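Local coordinates for GP37 (Pseudomonas phage phikz, PDB 5FT0), which probably inhibits the host ribonuclease RNase E, and with it the RNA degradosome, during phage infection, at residues Glu9-Ala14 and His25-Ile30; Leu15-Gly20 and His217-Glu222. One frame throughout, in Å; residues are numbered along the deposited sequence.

In the fold
From the N terminus the chain runs through strand 4-6 into helix 8-15, and the loop that follows leads back past this helix to strand 30-37, the neighbour of 4-6 in the four-stranded antiparallel sheet. Contact 1 closes that short loop by laying 25-30 against the helix. Contact 2 bridges nearly 200 residues, joining the turn ending this helix to the turn of the hairpin formed by strands 206-217 and 220-232 of the seven-stranded sheet. Along the sequence they cross, since 15-20 lies between 9-14 and 25-30 while 217-222 lies beyond both. The helix thus ties the small sheet to the large one, and A14 O with H217 NE2, a probable hydrogen bond, links the contacts.

Contact 1: Glu9-Ala14 and His25-Ile30; sequences EEQLQA and HKLEDI
Q11 reaches from helix 8-15 to the loop before strand 30-37, a case of a side-chain amide satisfying the backbone of an irregular loop. Its NE2 donates to E28 O at 2.8 Å, with an N-H...O angle of 147°; the donor stands above the carbonyl plane, not on a lone pair. CG lies anti to the carbonyl carbon (chi1 -52°), and the extended chain beyond delivers the amide to the loop. NE2 also makes weak hydrogen bonds to I6 O and T7 O.

Water extends the polar contact. Q11 OE1 accepts from one water at 3.0 Å, which accepts from E28 N, so both ends of the amide meet the backbone of E28. A second water lies within hydrogen-bonding distance of E9 OE1 and D29 OD1, 4.3 Å apart, and can donate to them, though perhaps not to every nearby acceptor at once; D29 OD1 also accepts from W8 N.

L12 CB and L27 CD1 make the apolar contact at 3.9 Å, their side chains crossing at about a right angle. Carbons border the amide: I30 CG1 is 3.4 Å from Q11 NE2, and L27 CD2 3.8 Å from Q11 OE1, Q11 and L27 sliding past each other in opposite directions.

The amide's bonds, with L27 against L12, probably define how the loop lies on the helix, while the water between the carboxylates should ease their repulsion.

Contact 2: Leu15-Gly20 and His217-Glu222; sequences LSKLDG and HPDVEE
K17 reaches across to H217, P218 and D219 in the beta hairpin of strands 206-217 and 220-232, whose connection is a type I turn from H217 to V220. A second type I turn, L15 to L18, carries the lysine at the end of helix 8-15, bringing the two turns side by side at K17 and H217. At the root of the side chain, K17 CB lies 3.8 Å from H217 NE2, approaching the imidazole obliquely. A chi1 of -69° swings CG away from the carbonyl carbon, and from there the straight chain runs past the proline in the opposite direction. CD lies 3.7 Å from D219 OD2 and also touches P218 CG. CE then passes D219 OD2 at 3.7 Å. At the tip, NZ forms a salt bridge with D219: it donates to OD1 at 2.8 Å, on the syn lone pair, and weakly to OD2.

L18 adds an apolar approach, its CD2 meeting the edge of the imidazole at H217 CD2. On one face of the ring sits P218 CD. NE2 is bonded to A14 O, consistent with NE2 as the protonated nitrogen, and H217 ND1 accepts from D219 N at 3.1 Å, 21° out of the ring plane.

Contact 1: Glu9-Ala14 and His25-Ile30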
loop_
_atom_site.group_PDB
_atom_site.type_symbol
_atom_site.label_atom_id
_atom_site.label_comp_id
_atom_site.label_asym_id
_atom_site.label_seq_id
_atom_site.Cartn_x
_atom_site.Cartn_y
_atom_site.Cartn_z
ATOM N N GLU A 9 29.598 8.748 -5.435
ATOM C CA GLU A 9 30.891 8.896 -4.770
ATOM C C GLU A 9 30.849 9.967 -3.681
ATOM O O GLU A 9 31.440 9.784 -2.610
ATOM C CB GLU A 9 31.988 9.211 -5.790
ATOM C CG GLU A 9 32.347 8.047 -6.709
ATOM C CD GLU A 9 31.765 8.196 -8.101
ATOM O OE1 GLU A 9 30.626 8.697 -8.227
ATOM O OE2 GLU A 9 32.455 7.822 -9.072
ATOM N N GLU A 10 30.174 11.098 -3.932
ATOM C CA GLU A 10 30.041 12.109 -2.880
ATOM C C GLU A 10 29.279 11.550 -1.688
ATOM O O GLU A 10 29.614 11.837 -0.534
ATOM C CB GLU A 10 29.327 13.371 -3.384
ATOM C CG GLU A 10 29.504 13.726 -4.847
ATOM C CD GLU A 10 28.795 15.014 -5.244
ATOM O OE1 GLU A 10 28.503 15.849 -4.365
ATOM O OE2 GLU A 10 28.502 15.173 -6.446
ATOM N N GLN A 11 28.230 10.767 -1.951
ATOM C CA GLN A 11 27.474 10.156 -0.865
ATOM C C GLN A 11 28.343 9.186 -0.075
ATOM O O GLN A 11 28.385 9.241 1.160
ATOM C CB GLN A 11 26.239 9.450 -1.425
ATOM C CG GLN A 11 25.390 10.323 -2.330
ATOM C CD GLN A 11 24.309 9.542 -3.052
ATOM O OE1 GLN A 11 23.593 8.745 -2.445
ATOM N NE2 GLN A 11 24.184 9.768 -4.358
ATOM N N LEU A 12 29.057 8.301 -0.774
ATOM C CA LEU A 12 29.885 7.308 -0.095
ATOM C C LEU A 12 31.004 7.971 0.701
ATOM O O LEU A 12 31.363 7.502 1.786
ATOM C CB LEU A 12 30.456 6.320 -1.111
ATOM C CG LEU A 12 31.262 5.151 -0.542
ATOM C CD1 LEU A 12 30.456 4.401 0.505
ATOM C CD2 LEU A 12 31.675 4.212 -1.660
ATOM N N GLN A 13 31.558 9.071 0.184
ATOM C CA GLN A 13 32.601 9.784 0.914
ATOM C C GLN A 13 32.068 10.363 2.219
ATOM O O GLN A 13 32.739 10.299 3.256
ATOM C CB GLN A 13 33.196 10.886 0.039
ATOM C CG GLN A 13 34.107 10.364 -1.062
ATOM C CD GLN A 13 34.315 11.370 -2.176
ATOM O OE1 GLN A 13 33.968 12.545 -2.044
ATOM N NE2 GLN A 13 34.882 10.912 -3.286
ATOM N N ALA A 14 30.861 10.932 2.191
ATOM C CA ALA A 14 30.246 11.415 3.423
ATOM C C ALA A 14 29.919 10.260 4.363
ATOM O O ALA A 14 30.161 10.346 5.573
ATOM C CB ALA A 14 28.987 12.220 3.103
ATOM N N HIS A 25 23.315 1.461 2.418
ATOM C CA HIS A 25 22.312 1.219 1.391
ATOM C C HIS A 25 22.951 1.326 0.011
ATOM O O HIS A 25 23.998 1.965 -0.143
ATOM C CB HIS A 25 21.165 2.223 1.534
ATOM C CG HIS A 25 19.959 1.895 0.712
ATOM N ND1 HIS A 25 19.802 2.331 -0.587
ATOM C CD2 HIS A 25 18.844 1.185 1.008
ATOM C CE1 HIS A 25 18.646 1.896 -1.057
ATOM N NE2 HIS A 25 18.045 1.199 -0.109
ATOM N N LYS A 26 22.344 0.695 -0.991
ATOM C CA LYS A 26 22.770 0.893 -2.370
ATOM C C LYS A 26 22.789 2.380 -2.695
ATOM O O LYS A 26 21.831 3.100 -2.405
ATOM C CB LYS A 26 21.824 0.155 -3.319
ATOM C CG LYS A 26 22.163 0.330 -4.784
ATOM C CD LYS A 26 23.474 -0.356 -5.109
ATOM C CE LYS A 26 23.817 -0.214 -6.575
ATOM N NZ LYS A 26 25.085 -0.920 -6.902
ATOM N N LEU A 27 23.891 2.843 -3.281
ATOM C CA LEU A 27 24.086 4.256 -3.586
ATOM C C LEU A 27 24.179 4.458 -5.092
ATOM O O LEU A 27 24.985 3.804 -5.763
ATOM C CB LEU A 27 25.346 4.802 -2.908
ATOM C CG LEU A 27 25.433 4.702 -1.385
ATOM C CD1 LEU A 27 26.760 5.257 -0.896
ATOM C CD2 LEU A 27 24.269 5.429 -0.724
ATOM N N GLU A 28 23.357 5.362 -5.616
ATOM C CA GLU A 28 23.375 5.723 -7.025
ATOM C C GLU A 28 23.418 7.238 -7.155
ATOM O O GLU A 28 23.101 7.969 -6.212
ATOM C CB GLU A 28 22.145 5.178 -7.765
ATOM C CG GLU A 28 22.042 3.666 -7.796
ATOM C CD GLU A 28 20.792 3.192 -8.510
ATOM O OE1 GLU A 28 19.722 3.801 -8.302
ATOM O OE2 GLU A 28 20.883 2.214 -9.281
ATOM N N ASP A 29 23.807 7.701 -8.343
ATOM C CA ASP A 29 23.752 9.127 -8.642
ATOM C C ASP A 29 22.332 9.649 -8.455
ATOM O O ASP A 29 21.359 9.015 -8.873
ATOM C CB ASP A 29 24.224 9.398 -10.072
ATOM C CG ASP A 29 25.685 9.048 -10.289
ATOM O OD1 ASP A 29 26.434 8.922 -9.297
ATOM O OD2 ASP A 29 26.091 8.911 -11.462
ATOM N N ILE A 30 22.221 10.806 -7.806
ATOM C CA ILE A 30 20.943 11.457 -7.532
ATOM C C ILE A 30 20.816 12.648 -8.472
ATOM O O ILE A 30 21.731 13.476 -8.554
ATOM C CB ILE A 30 20.850 11.943 -6.072
ATOM C CG1 ILE A 30 20.994 10.821 -5.042
ATOM C CG2 ILE A 30 19.493 12.569 -5.839
ATOM C CD1 ILE A 30 19.737 10.031 -4.794
HETATM O O HOH W 1 29.185 8.928 -10.445
HETATM O O HOH W 2 21.501 6.950 -3.605
#

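Contact 2: Leu15-Gly20 and His217-Glu222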
loop_
_atom_site.group_PDB
_atom_site.type_symbol
_atom_site.label_atom_id
_atom_site.label_comp_id
_atom_site.label_asym_id
_atom_site.label_seq_id
_atom_site.Cartn_x
_atom_site.Cartn_y
_atom_site.Cartn_z
ATOM N N LEU A 15 29.371 9.168 3.822
ATOM C CA LEU A 15 29.016 8.029 4.661
ATOM C C LEU A 15 30.243 7.374 5.280
ATOM O O LEU A 15 30.162 6.826 6.386
ATOM C CB LEU A 15 28.217 7.010 3.849
ATOM C CG LEU A 15 26.812 7.453 3.439
ATOM C CD1 LEU A 15 26.072 6.335 2.721
ATOM C CD2 LEU A 15 26.035 7.917 4.662
ATOM N N SER A 16 31.389 7.428 4.595
ATOM C CA SER A 16 32.607 6.811 5.108
ATOM C C SER A 16 33.134 7.500 6.360
ATOM O O SER A 16 33.969 6.917 7.060
ATOM C CB SER A 16 33.691 6.807 4.027
ATOM O OG SER A 16 34.138 8.124 3.750
ATOM N N LYS A 17 32.680 8.715 6.657
ATOM C CA LYS A 17 33.078 9.378 7.890
ATOM C C LYS A 17 32.294 8.890 9.099
ATOM O O LYS A 17 32.658 9.227 10.231
ATOM C CB LYS A 17 32.935 10.895 7.736
ATOM C CG LYS A 17 33.956 11.484 6.775
ATOM C CD LYS A 17 33.575 12.864 6.274
ATOM C CE LYS A 17 34.524 13.292 5.158
ATOM N NZ LYS A 17 34.158 14.610 4.576
ATOM N N LEU A 18 31.244 8.098 8.892
ATOM C CA LEU A 18 30.469 7.544 9.995
ATOM C C LEU A 18 31.203 6.352 10.595
ATOM O O LEU A 18 31.503 5.379 9.891
ATOM C CB LEU A 18 29.080 7.126 9.521
ATOM C CG LEU A 18 28.087 8.237 9.173
ATOM C CD1 LEU A 18 26.770 7.641 8.706
ATOM C CD2 LEU A 18 27.869 9.145 10.369
ATOM N N ASP A 19 31.491 6.430 11.895
ATOM C CA ASP A 19 32.042 5.295 12.624
ATOM C C ASP A 19 31.138 4.074 12.506
ATOM O O ASP A 19 29.911 4.178 12.593
ATOM C CB ASP A 19 32.216 5.656 14.099
ATOM C CG ASP A 19 33.610 6.140 14.423
ATOM O OD1 ASP A 19 34.282 6.704 13.531
ATOM O OD2 ASP A 19 34.029 5.953 15.583
ATOM N N GLY A 20 31.755 2.910 12.314
ATOM C CA GLY A 20 31.047 1.649 12.349
ATOM C C GLY A 20 30.147 1.359 11.169
ATOM O O GLY A 20 29.449 0.336 11.184
ATOM N N HIS A 217 28.339 16.216 11.899
ATOM C CA HIS A 217 28.998 15.522 10.809
ATOM C C HIS A 217 29.785 16.541 9.995
ATOM O O HIS A 217 29.309 17.661 9.781
ATOM C CB HIS A 217 27.974 14.800 9.919
ATOM C CG HIS A 217 28.585 13.937 8.860
ATOM N ND1 HIS A 217 29.082 14.445 7.679
ATOM C CD2 HIS A 217 28.763 12.596 8.798
ATOM C CE1 HIS A 217 29.551 13.455 6.940
ATOM N NE2 HIS A 217 29.368 12.322 7.595
ATOM N N PRO A 218 30.988 16.188 9.538
ATOM C CA PRO A 218 31.857 17.194 8.900
ATOM C C PRO A 218 31.279 17.835 7.646
ATOM O O PRO A 218 31.704 18.941 7.295
ATOM C CB PRO A 218 33.131 16.398 8.575
ATOM C CG PRO A 218 33.119 15.255 9.530
ATOM C CD PRO A 218 31.677 14.900 9.728
ATOM N N ASP A 219 30.331 17.193 6.964
ATOM C CA ASP A 219 29.884 17.648 5.653
ATOM C C ASP A 219 28.535 18.354 5.673
ATOM O O ASP A 219 28.120 18.893 4.643
ATOM C CB ASP A 219 29.822 16.466 4.681
ATOM C CG ASP A 219 31.187 15.860 4.417
ATOM O OD1 ASP A 219 32.194 16.586 4.553
ATOM O OD2 ASP A 219 31.255 14.661 4.074
ATOM N N VAL A 220 27.835 18.365 6.807
ATOM C CA VAL A 220 26.498 18.937 6.883
ATOM C C VAL A 220 26.382 19.752 8.161
ATOM O O VAL A 220 27.162 19.592 9.103
ATOM C CB VAL A 220 25.393 17.857 6.844
ATOM C CG1 VAL A 220 25.396 17.130 5.505
ATOM C CG2 VAL A 220 25.570 16.884 7.993
ATOM N N GLU A 221 25.383 20.637 8.185
ATOM C CA GLU A 221 25.140 21.428 9.385
ATOM C C GLU A 221 24.736 20.541 10.553
ATOM O O GLU A 221 25.144 20.784 11.696
ATOM C CB GLU A 221 24.061 22.479 9.118
ATOM C CG GLU A 221 24.475 23.556 8.129
ATOM C CD GLU A 221 23.640 24.817 8.251
ATOM O OE1 GLU A 221 22.556 24.766 8.873
ATOM O OE2 GLU A 221 24.072 25.864 7.725
ATOM N N GLU A 222 23.956 19.496 10.286
ATOM C CA GLU A 222 23.352 18.723 11.359
ATOM C C GLU A 222 22.833 17.400 10.812
ATOM O O GLU A 222 22.355 17.335 9.677
ATOM C CB GLU A 222 22.212 19.517 11.995
ATOM C CG GLU A 222 21.770 19.046 13.352
ATOM C CD GLU A 222 20.730 19.972 13.944
ATOM O OE1 GLU A 222 19.920 20.525 13.168
ATOM O OE2 GLU A 222 20.734 20.159 15.175
#